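Beta-porphyranase A (Bacteroides plebeius, PDB 4AW7) hydrolyses the red-algal polysaccharide porphyran, cutting the linkage between beta-D-galactopyranose and alpha-L-galactopyranose-6-sulfate and releasing mostly disaccharides. Local coordinates at residues Tyr481-Ser486 / Leu491-Thr496; Glu135-Phe140 / Pro182-Lys187; Trp324-Thr327 / Thr333-Ser336. One frame throughout, in Å; residues are numbered along the deposited sequence.

Contact 1. Residues Tyr481-Ser486 / Leu491-Thr496; sequences YLKPIS and LSFPFT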
loop_
_atom_site.group_PDB
_atom_site.type_symbol
_atom_site.label_atom_id
_atom_site.label_comp_id
_atom_site.label_asym_id
_atom_site.label_seq_id
_atom_site.Cartn_x
_atom_site.Cartn_y
_atom_site.Cartn_z
ATOM N N TYR A 481 -17.618 -2.454 14.031
ATOM C CA TYR A 481 -17.129 -2.971 12.756
ATOM C C TYR A 481 -17.682 -4.373 12.551
ATOM O O TYR A 481 -18.295 -4.952 13.469
ATOM C CB TYR A 481 -15.576 -2.909 12.607
ATOM C CG TYR A 481 -14.867 -4.183 12.971
ATOM C CD1 TYR A 481 -15.095 -4.808 14.184
ATOM C CD2 TYR A 481 -13.937 -4.746 12.115
ATOM C CE1 TYR A 481 -14.479 -6.033 14.491
ATOM C CE2 TYR A 481 -13.308 -5.950 12.405
ATOM C CZ TYR A 481 -13.592 -6.609 13.601
ATOM O OH TYR A 481 -12.973 -7.818 13.850
ATOM N N LEU A 482 -17.470 -4.937 11.365
ATOM C CA LEU A 482 -17.810 -6.336 11.061
ATOM C C LEU A 482 -19.202 -6.706 11.549
ATOM O O LEU A 482 -19.382 -7.559 12.428
ATOM C CB LEU A 482 -16.713 -7.280 11.575
ATOM C CG LEU A 482 -16.821 -8.738 11.112
ATOM C CD1 LEU A 482 -16.893 -8.852 9.594
ATOM C CD2 LEU A 482 -15.620 -9.498 11.629
ATOM N N LYS A 483 -20.202 -6.092 10.937
ATOM C CA LYS A 483 -21.594 -6.280 11.356
ATOM C C LYS A 483 -22.347 -7.073 10.296
ATOM O O LYS A 483 -22.373 -6.688 9.144
ATOM C CB LYS A 483 -22.272 -4.921 11.560
ATOM C CG LYS A 483 -21.626 -4.002 12.580
ATOM C CD LYS A 483 -21.455 -4.580 13.938
ATOM C CE LYS A 483 -22.791 -4.790 14.621
ATOM N NZ LYS A 483 -22.644 -5.005 16.111
ATOM N N PRO A 484 -22.997 -8.182 10.683
ATOM C CA PRO A 484 -23.767 -8.933 9.705
ATOM C C PRO A 484 -25.010 -8.181 9.289
ATOM O O PRO A 484 -25.623 -7.499 10.110
ATOM C CB PRO A 484 -24.178 -10.184 10.470
ATOM C CG PRO A 484 -24.117 -9.839 11.862
ATOM C CD PRO A 484 -23.011 -8.836 12.002
ATOM N N ILE A 485 -25.336 -8.261 8.020
ATOM C CA ILE A 485 -26.450 -7.540 7.429
ATOM C C ILE A 485 -27.703 -8.419 7.345
ATOM O O ILE A 485 -27.665 -9.507 6.780
ATOM C CB ILE A 485 -26.112 -7.065 6.022
ATOM C CG1 ILE A 485 -24.865 -6.131 6.060
ATOM C CG2 ILE A 485 -27.316 -6.374 5.330
ATOM C CD1 ILE A 485 -24.216 -5.913 4.684
ATOM N N SER A 486 -28.826 -7.889 7.823
ATOM C CA SER A 486 -30.127 -8.558 7.705
ATOM C C SER A 486 -31.064 -7.643 6.966
ATOM O O SER A 486 -30.995 -6.405 7.111
ATOM C CB SER A 486 -30.685 -8.789 9.091
ATOM O OG SER A 486 -29.982 -9.793 9.753
ATOM N N LEU A 491 -28.384 -0.693 10.699
ATOM C CA LEU A 491 -27.138 -0.806 11.416
ATOM C C LEU A 491 -26.644 0.585 11.789
ATOM O O LEU A 491 -26.583 1.473 10.923
ATOM C CB LEU A 491 -26.089 -1.511 10.545
ATOM C CG LEU A 491 -26.353 -2.997 10.288
ATOM C CD1 LEU A 491 -25.318 -3.570 9.337
ATOM C CD2 LEU A 491 -26.253 -3.801 11.595
ATOM N N SER A 492 -26.270 0.731 13.045
ATOM C CA SER A 492 -25.859 2.018 13.589
ATOM C C SER A 492 -24.355 2.056 13.846
ATOM O O SER A 492 -23.805 1.177 14.513
ATOM C CB SER A 492 -26.603 2.237 14.896
ATOM O OG SER A 492 -26.076 3.317 15.637
ATOM N N PHE A 493 -23.699 3.091 13.326
ATOM C CA PHE A 493 -22.256 3.287 13.500
ATOM C C PHE A 493 -21.984 4.617 14.169
ATOM O O PHE A 493 -22.155 5.673 13.508
ATOM C CB PHE A 493 -21.533 3.177 12.141
ATOM C CG PHE A 493 -21.600 1.784 11.564
ATOM C CD1 PHE A 493 -22.671 1.407 10.780
ATOM C CD2 PHE A 493 -20.618 0.851 11.848
ATOM C CE1 PHE A 493 -22.771 0.118 10.261
ATOM C CE2 PHE A 493 -20.700 -0.417 11.350
ATOM C CZ PHE A 493 -21.779 -0.795 10.556
ATOM N N PRO A 494 -21.534 4.573 15.431
ATOM C CA PRO A 494 -21.240 5.826 16.129
ATOM C C PRO A 494 -19.813 6.269 15.895
ATOM O O PRO A 494 -18.904 5.432 15.735
ATOM C CB PRO A 494 -21.450 5.457 17.607
ATOM C CG PRO A 494 -21.168 4.006 17.674
ATOM C CD PRO A 494 -21.518 3.414 16.354
ATOM N N PHE A 495 -19.632 7.585 15.884
ATOM C CA PHE A 495 -18.311 8.224 15.747
ATOM C C PHE A 495 -18.184 9.295 16.817
ATOM O O PHE A 495 -19.205 9.871 17.227
ATOM C CB PHE A 495 -18.170 8.862 14.371
ATOM C CG PHE A 495 -18.215 7.883 13.254
ATOM C CD1 PHE A 495 -19.424 7.459 12.745
ATOM C CD2 PHE A 495 -17.043 7.361 12.730
ATOM C CE1 PHE A 495 -19.487 6.544 11.739
ATOM C CE2 PHE A 495 -17.116 6.418 11.692
ATOM C CZ PHE A 495 -18.320 6.021 11.209
ATOM N N THR A 496 -16.970 9.565 17.277
ATOM C CA THR A 496 -16.708 10.555 18.307
ATOM C C THR A 496 -15.554 11.474 17.915
ATOM O O THR A 496 -14.705 11.114 17.099
ATOM C CB THR A 496 -16.400 9.864 19.654
ATOM O OG1 THR A 496 -15.201 9.083 19.556
ATOM C CG2 THR A 496 -17.571 8.971 20.114
#

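Contact 2. Residues Glu135-Phe140 / Pro182-Lys187; sequences ELVPEF and PRLNGK. With K (potassium ion), chain G.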
loop_
_atom_site.group_PDB
_atom_site.type_symbol
_atom_site.label_atom_id
_atom_site.label_comp_id
_atom_site.label_asym_id
_atom_site.label_seq_id
_atom_site.Cartn_x
_atom_site.Cartn_y
_atom_site.Cartn_z
ATOM N N GLU A 135 26.248 -2.985 13.830
ATOM C CA GLU A 135 26.502 -1.572 13.572
ATOM C C GLU A 135 25.450 -0.922 12.691
ATOM O O GLU A 135 25.283 0.295 12.739
ATOM C CB GLU A 135 27.887 -1.330 12.957
ATOM C CG GLU A 135 28.182 -1.875 11.607
ATOM C CD GLU A 135 29.655 -1.738 11.187
ATOM O OE1 GLU A 135 30.502 -1.322 12.022
ATOM O OE2 GLU A 135 29.955 -2.064 10.000
ATOM N N LEU A 136 24.742 -1.730 11.903
ATOM C CA LEU A 136 23.754 -1.224 10.960
ATOM C C LEU A 136 22.573 -2.199 11.013
ATOM O O LEU A 136 22.794 -3.426 10.845
ATOM C CB LEU A 136 24.350 -1.206 9.544
ATOM C CG LEU A 136 23.526 -0.472 8.471
ATOM C CD1 LEU A 136 23.368 1.015 8.742
ATOM C CD2 LEU A 136 24.136 -0.765 7.125
ATOM N N VAL A 137 21.380 -1.660 11.217
ATOM C CA VAL A 137 20.165 -2.456 11.256
ATOM C C VAL A 137 19.147 -1.948 10.246
ATOM O O VAL A 137 19.149 -0.778 9.896
ATOM C CB VAL A 137 19.558 -2.434 12.668
ATOM C CG1 VAL A 137 20.566 -3.025 13.698
ATOM C CG2 VAL A 137 19.082 -1.066 13.091
ATOM N N PRO A 138 18.235 -2.809 9.777
ATOM C CA PRO A 138 17.130 -2.300 8.945
ATOM C C PRO A 138 16.165 -1.470 9.729
ATOM O O PRO A 138 15.889 -1.730 10.910
ATOM C CB PRO A 138 16.442 -3.584 8.475
ATOM C CG PRO A 138 16.707 -4.574 9.600
ATOM C CD PRO A 138 18.136 -4.250 10.033
ATOM N N GLU A 139 15.577 -0.478 9.071
ATOM C CA GLU A 139 14.539 0.277 9.716
ATOM C C GLU A 139 13.332 -0.580 10.048
ATOM O O GLU A 139 12.621 -0.283 11.020
ATOM C CB GLU A 139 14.122 1.490 8.850
ATOM C CG GLU A 139 13.098 2.397 9.499
ATOM C CD GLU A 139 12.782 3.660 8.711
ATOM O OE1 GLU A 139 13.315 3.842 7.592
ATOM O OE2 GLU A 139 11.983 4.457 9.230
ATOM N N PHE A 140 13.036 -1.560 9.200
ATOM C CA PHE A 140 11.865 -2.433 9.373
ATOM C C PHE A 140 12.295 -3.876 9.370
ATOM O O PHE A 140 13.051 -4.319 8.519
ATOM C CB PHE A 140 10.837 -2.231 8.246
ATOM C CG PHE A 140 10.424 -0.796 8.073
ATOM C CD1 PHE A 140 9.470 -0.261 8.906
ATOM C CD2 PHE A 140 11.015 0.024 7.129
ATOM C CE1 PHE A 140 9.128 1.054 8.827
ATOM C CE2 PHE A 140 10.655 1.342 7.017
ATOM C CZ PHE A 140 9.739 1.865 7.887
ATOM N N PRO A 182 16.881 -1.499 24.843
ATOM C CA PRO A 182 16.966 -0.031 24.662
ATOM C C PRO A 182 17.867 0.418 23.506
ATOM O O PRO A 182 17.727 1.546 23.032
ATOM C CB PRO A 182 17.514 0.476 26.014
ATOM C CG PRO A 182 18.077 -0.753 26.672
ATOM C CD PRO A 182 17.304 -1.917 26.195
ATOM N N ARG A 183 18.770 -0.435 23.049
ATOM C CA ARG A 183 19.592 -0.110 21.877
ATOM C C ARG A 183 18.807 -0.132 20.565
ATOM O O ARG A 183 19.192 0.507 19.594
ATOM C CB ARG A 183 20.782 -1.024 21.768
ATOM C CG ARG A 183 21.833 -0.686 22.801
ATOM C CD ARG A 183 22.941 -1.671 22.832
ATOM N NE ARG A 183 23.701 -1.936 21.605
ATOM C CZ ARG A 183 24.607 -1.113 21.071
ATOM N NH1 ARG A 183 24.848 0.082 21.599
ATOM N NH2 ARG A 183 25.285 -1.505 20.018
ATOM N N LEU A 184 17.720 -0.900 20.530
ATOM C CA LEU A 184 16.892 -1.028 19.305
ATOM C C LEU A 184 15.565 -0.299 19.367
ATOM O O LEU A 184 15.044 0.111 18.327
ATOM C CB LEU A 184 16.596 -2.503 19.072
ATOM C CG LEU A 184 17.808 -3.382 18.879
ATOM C CD1 LEU A 184 17.419 -4.854 18.726
ATOM C CD2 LEU A 184 18.662 -2.935 17.696
ATOM N N ASN A 185 14.984 -0.157 20.558
ATOM C CA ASN A 185 13.655 0.408 20.724
ATOM C C ASN A 185 13.658 1.838 20.190
ATOM O O ASN A 185 14.514 2.663 20.570
ATOM C CB ASN A 185 13.238 0.376 22.202
ATOM C CG ASN A 185 11.755 0.706 22.439
ATOM O OD1 ASN A 185 11.410 1.403 23.398
ATOM N ND2 ASN A 185 10.885 0.211 21.580
ATOM N N GLY A 186 12.726 2.132 19.290
ATOM C CA GLY A 186 12.661 3.432 18.630
ATOM C C GLY A 186 13.412 3.517 17.309
ATOM O O GLY A 186 13.135 4.435 16.524
ATOM N N LYS A 187 14.394 2.637 17.086
ATOM C CA LYS A 187 15.199 2.587 15.867
ATOM C C LYS A 187 14.684 1.596 14.832
ATOM O O LYS A 187 14.623 1.899 13.643
ATOM C CB LYS A 187 16.662 2.236 16.172
ATOM C CG LYS A 187 17.389 3.393 16.702
ATOM C CD LYS A 187 18.834 3.143 16.807
ATOM C CE LYS A 187 19.469 4.452 17.225
ATOM N NZ LYS A 187 20.859 4.246 17.421
HETATM K K K G . 21.529 -3.856 7.724
#

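Contact 3. Residues Trp324-Thr327 / Thr333-Ser336; sequences WHIT and TSYS. With L6S (6-O-sulfo-alpha-L-galactopyranose), chain B; GAL (beta-D-galactopyranose), chain C; GLA (alpha-D-galactopyranose), chain D; GAL (beta-D-galactopyranose), chain E.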
loop_
_atom_site.group_PDB
_atom_site.type_symbol
_atom_site.label_atom_id
_atom_site.label_comp_id
_atom_site.label_asym_id
_atom_site.label_seq_id
_atom_site.Cartn_x
_atom_site.Cartn_y
_atom_site.Cartn_z
ATOM N N TRP A 324 20.272 -14.496 -8.593
ATOM C CA TRP A 324 19.932 -15.791 -7.999
ATOM C C TRP A 324 19.023 -16.646 -8.897
ATOM O O TRP A 324 19.042 -17.885 -8.782
ATOM C CB TRP A 324 19.285 -15.587 -6.601
ATOM C CG TRP A 324 18.048 -14.728 -6.660
ATOM C CD1 TRP A 324 17.991 -13.371 -6.490
ATOM C CD2 TRP A 324 16.723 -15.147 -7.005
ATOM N NE1 TRP A 324 16.718 -12.932 -6.683
ATOM C CE2 TRP A 324 15.904 -13.988 -6.985
ATOM C CE3 TRP A 324 16.135 -16.382 -7.300
ATOM C CZ2 TRP A 324 14.554 -14.033 -7.258
ATOM C CZ3 TRP A 324 14.784 -16.425 -7.567
ATOM C CH2 TRP A 324 14.008 -15.253 -7.582
ATOM N N HIS A 325 18.233 -16.026 -9.770
ATOM C CA HIS A 325 17.284 -16.761 -10.619
ATOM C C HIS A 325 17.952 -17.334 -11.865
ATOM O O HIS A 325 17.389 -18.219 -12.533
ATOM C CB HIS A 325 16.136 -15.840 -11.067
ATOM C CG HIS A 325 14.982 -16.547 -11.734
ATOM N ND1 HIS A 325 14.926 -16.802 -13.090
ATOM C CD2 HIS A 325 13.792 -16.949 -11.234
ATOM C CE1 HIS A 325 13.767 -17.371 -13.387
ATOM N NE2 HIS A 325 13.070 -17.492 -12.272
ATOM N N ILE A 326 19.096 -16.754 -12.228
ATOM C CA ILE A 326 19.677 -16.970 -13.558
ATOM C C ILE A 326 20.573 -18.216 -13.484
ATOM O O ILE A 326 21.765 -18.118 -13.243
ATOM C CB ILE A 326 20.454 -15.741 -14.061
ATOM C CG1 ILE A 326 19.588 -14.480 -14.005
ATOM C CG2 ILE A 326 20.949 -15.975 -15.486
ATOM C CD1 ILE A 326 20.289 -13.236 -14.339
ATOM N N THR A 327 19.944 -19.366 -13.620
ATOM C CA THR A 327 20.610 -20.638 -13.354
ATOM C C THR A 327 20.318 -21.581 -14.506
ATOM O O THR A 327 19.370 -21.387 -15.264
ATOM C CB THR A 327 20.067 -21.297 -12.069
ATOM O OG1 THR A 327 18.667 -21.554 -12.251
ATOM C CG2 THR A 327 20.318 -20.426 -10.814
ATOM N N THR A 333 16.982 -17.887 -17.495
ATOM C CA THR A 333 16.032 -16.817 -17.542
ATOM C C THR A 333 16.165 -15.921 -16.303
ATOM O O THR A 333 16.611 -16.343 -15.235
ATOM C CB THR A 333 14.579 -17.323 -17.639
ATOM O OG1 THR A 333 14.251 -18.107 -16.486
ATOM C CG2 THR A 333 14.352 -18.107 -18.908
ATOM N N SER A 334 15.740 -14.677 -16.493
ATOM C CA SER A 334 15.611 -13.722 -15.391
ATOM C C SER A 334 14.265 -13.929 -14.694
ATOM O O SER A 334 13.329 -14.514 -15.256
ATOM C CB SER A 334 15.712 -12.316 -15.944
ATOM O OG SER A 334 17.043 -12.045 -16.370
ATOM N N TYR A 335 14.201 -13.477 -13.449
ATOM C CA TYR A 335 12.956 -13.484 -12.671
ATOM C C TYR A 335 12.028 -12.396 -13.210
ATOM O O TYR A 335 12.473 -11.325 -13.580
ATOM C CB TYR A 335 13.281 -13.218 -11.207
ATOM C CG TYR A 335 12.131 -13.298 -10.259
ATOM C CD1 TYR A 335 11.297 -14.403 -10.210
ATOM C CD2 TYR A 335 11.911 -12.289 -9.339
ATOM C CE1 TYR A 335 10.250 -14.478 -9.281
ATOM C CE2 TYR A 335 10.873 -12.351 -8.418
ATOM C CZ TYR A 335 10.039 -13.439 -8.383
ATOM O OH TYR A 335 9.031 -13.472 -7.449
ATOM N N SER A 336 10.727 -12.692 -13.201
ATOM C CA SER A 336 9.717 -11.768 -13.714
ATOM C C SER A 336 9.797 -10.371 -13.125
ATOM O O SER A 336 9.513 -9.403 -13.819
ATOM C CB SER A 336 8.309 -12.333 -13.545
ATOM O OG SER A 336 7.963 -12.501 -12.190
HETATM O O1S L6S B . 13.315 -9.247 -5.212
HETATM O O2S L6S B . 13.686 -10.372 -7.366
HETATM O O3S L6S B . 14.721 -11.203 -5.299
HETATM C C1 L6S B . 9.144 -13.283 -2.738
HETATM C C2 L6S B . 9.874 -14.585 -2.497
HETATM C C3 L6S B . 10.583 -15.019 -3.789
HETATM C C4 L6S B . 11.576 -13.878 -4.228
HETATM C C5 L6S B . 10.776 -12.578 -4.372
HETATM C C6 L6S B . 11.749 -11.379 -4.449
HETATM O O2 L6S B . 8.985 -15.603 -1.994
HETATM O O3 L6S B . 11.287 -16.259 -3.623
HETATM O O4 L6S B . 12.584 -13.752 -3.212
HETATM O O5 L6S B . 9.968 -12.255 -3.234
HETATM O O6 L6S B . 12.369 -11.390 -5.725
HETATM S S1 L6S B . 13.580 -10.473 -5.920
HETATM C C1 GAL C . 13.874 -14.186 -3.609
HETATM C C2 GAL C . 14.877 -13.507 -2.698
HETATM C C3 GAL C . 16.251 -14.069 -3.061
HETATM C C4 GAL C . 16.284 -15.594 -2.877
HETATM C C5 GAL C . 15.133 -16.159 -3.701
HETATM C C6 GAL C . 15.037 -17.661 -3.570
HETATM O O2 GAL C . 14.837 -12.082 -2.803
HETATM O O3 GAL C . 17.174 -13.423 -2.211
HETATM O O4 GAL C . 16.118 -15.949 -1.497
HETATM O O5 GAL C . 13.893 -15.563 -3.301
HETATM O O6 GAL C . 13.953 -18.121 -4.335
HETATM C C1 GLA D . 4.485 -12.858 -2.944
HETATM C C2 GLA D . 5.931 -13.323 -2.687
HETATM C C3 GLA D . 6.850 -12.912 -3.824
HETATM C C4 GLA D . 6.250 -13.206 -5.175
HETATM C C5 GLA D . 4.857 -12.560 -5.267
HETATM C C6 GLA D . 4.353 -12.590 -6.757
HETATM O O1 GLA D . 4.211 -11.546 -2.688
HETATM O O2 GLA D . 6.390 -12.815 -1.393
HETATM O O3 GLA D . 8.050 -13.637 -3.807
HETATM O O4 GLA D . 6.160 -14.630 -5.375
HETATM O O5 GLA D . 4.030 -13.254 -4.225
HETATM O O6 GLA D . 4.784 -11.321 -7.419
HETATM C C1 GAL E . 4.485 -12.858 -2.944
HETATM C C2 GAL E . 5.931 -13.323 -2.687
HETATM C C3 GAL E . 6.850 -12.912 -3.824
HETATM C C4 GAL E . 6.250 -13.206 -5.175
HETATM C C5 GAL E . 4.857 -12.560 -5.267
HETATM C C6 GAL E . 4.353 -12.590 -6.757
HETATM O O1 GAL E . 3.653 -13.344 -1.817
HETATM O O2 GAL E . 6.390 -12.815 -1.393
HETATM O O3 GAL E . 8.050 -13.637 -3.807
HETATM O O4 GAL E . 6.160 -14.630 -5.375
HETATM O O5 GAL E . 4.030 -13.254 -4.225
HETATM O O6 GAL E . 4.784 -11.321 -7.419
#

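Contact 1. Residues Tyr481-Ser486 / Leu491-Thr496
Lys483 and Leu491 mark the closest approach of the two backbones, their CA atoms 7.8 Å apart, and no backbone bond joins the end of strand 469-484 to strand 491-498, which belong to different sheets. Side chains fill the interval. Leu491 carries most of the packing: its isobutyl group reaches across so that CD1 lies 4.0 Å from Lys483 CB and 4.2 Å from Ile485 CG1, while CD2 sits beside the same lysine CB. Both methyls also approach the carbonyl of Pro484, with CD1 at 4.0 Å from Pro484 O. The side chains of Leu491 and Ile485 meet at roughly a right angle. Phe493 forms the second half of the contact. Its CZ lies 3.8 Å from Lys483 CG, an oblique approach, the two side chains running past each other in opposite directions. In Lys483, CG is anti to the carbonyl carbon and beside the backbone N (chi1 -59°), which sets it against Phe493; bends at the next two torsions (chi2 -55°, chi3 -68°) turn the rest of the chain, and NZ with it, away to a salt bridge with Glu480. The side-chain packing is apolar and takes only methylenes from the lysine, although Leu491 also touches the Pro484 carbonyl. Phe493 also packs on Val578 and Met581 of strand 577-589, the neighbour of strand 469-484 in its sheet, and Leu491 is backbone-bonded to Ile569 of its own sheet. Leu482 adopts left-handed backbone angles and, together with Lys483, faces Val578 in a G1 beta bulge. Two sheets joined by a short connection, with aromatic side chains of one strand packed inward against the other sheet, are characteristic of a beta-sandwich, here the C-terminal one of this enzyme.

Contact 2. Residues Glu135-Phe140 / Pro182-Lys187
Val137 and Leu184 meet at the N-terminal end of the strands of a beta-alpha-beta unit of the catalytic (beta/alpha) barrel: strand 136-142 leads through helix 160-179 to the parallel neighbour strand 189-195, and Leu184 lies in the loop just before that second strand. The apolar contact is light, Val137 CG1 standing 4.4 Å from Leu184 CD2. In Val137, CG1 is anti to the carbonyl carbon (chi1 -60°) and directed at the loop; in Leu184 an extended branch (chi2 177°) carries CD1 onward and leaves CD2 to touch the valine. Tyr131 of helix 120-132 packs on both residues. Lys187 is extended from CB outward, anti at chi2 through chi4, and passes alongside strand 136-142, its NZ bonding the carbonyl of Ile98. Glu139, where the strand turns a corner, is stretched out as well, so that its OE1 forms a salt bridge with Arg102, while its CG lies 3.6 Å above the plane of the Phe140 ring, toward the rim. Its carbonyl approaches that of Lys187, O to O 4.0 Å, without bonding, and the backbone of Glu139 pairs instead with Lys101 and Lys189. On the far side of strand 136-142 a potassium ion lies 3.4 Å from Leu136 O, a long distance for direct coordination, with Tyr103 OH as a second ligand. The loop closes as a type II beta turn, with Gly186 taking the positive phi of its third position (92°), and Lys187 N donates to Leu184 O at 2.9 Å.

Contact 3. Residues Trp324-Thr327 / Thr333-Ser336
One hydrogen bond joins the segments: His325 ND1 donates to Thr333 O over 2.8 Å with an N-H...O angle of 165°. With CG anti to its own backbone N (chi1 -170°), His325 swings its imidazole over to the 333-336 backbone. The acceptor lies in the imidazole plane, whereas the nitrogen stands well above the carbonyl plane of Thr333. At the other end of the ring NE2 bonds Asp283, so both nitrogens are engaged and a positive charge on the imidazole may be favoured. The same carbonyl also receives a CA-H...O contact from Ile326, the centre of an inverse gamma turn.

Aromatic packing centres on Tyr335: Trp324 directs its six-membered edge at one face of it in a T-shaped (edge-to-face) pair, centroids of the two rings 5.1 Å apart and planes at 55°. Tyr335 CB makes a CH-pi contact over the His325 face, 4.1 Å from its centroid, and so the tyrosine links both rings. Behind Trp324, His325 CB covers the indole face opposite the sugar.

Galactose C5 of chain C lies 3.7 Å above the Trp324 plane, and Trp324 NE1 makes a weak hydrogen bond to sulfate O3S of the sulfated galactose (3.0 Å). Tyr335 lies beside that sulfate ester, its CE2 3.2 Å from sugar O6. Trp324 is an aromatic platform of the kind usual in carbohydrate-binding clefts, here that for porphyran.

In the fold
Along the chain the three contacts follow one another, none crossing or enclosing another. Contact 2 comes first and spans the longest interval, 41 residues that include helix 160-179, tying two neighbouring parallel strands of the catalytic barrel at their N-terminal ends. Contact 3 closes a short loop of five intervening residues after strand 311-316, the last strand of that parallel sheet, and lines the substrate cleft. Contact 1 comes last, across four intervening residues, and joins the two sheets of the C-terminal sandwich. Contacts 1 and 3 lie on opposite sides of the chain's centre, their centres 49 Å apart; contacts 2 and 3 approach to about 18 Å between nearest atoms.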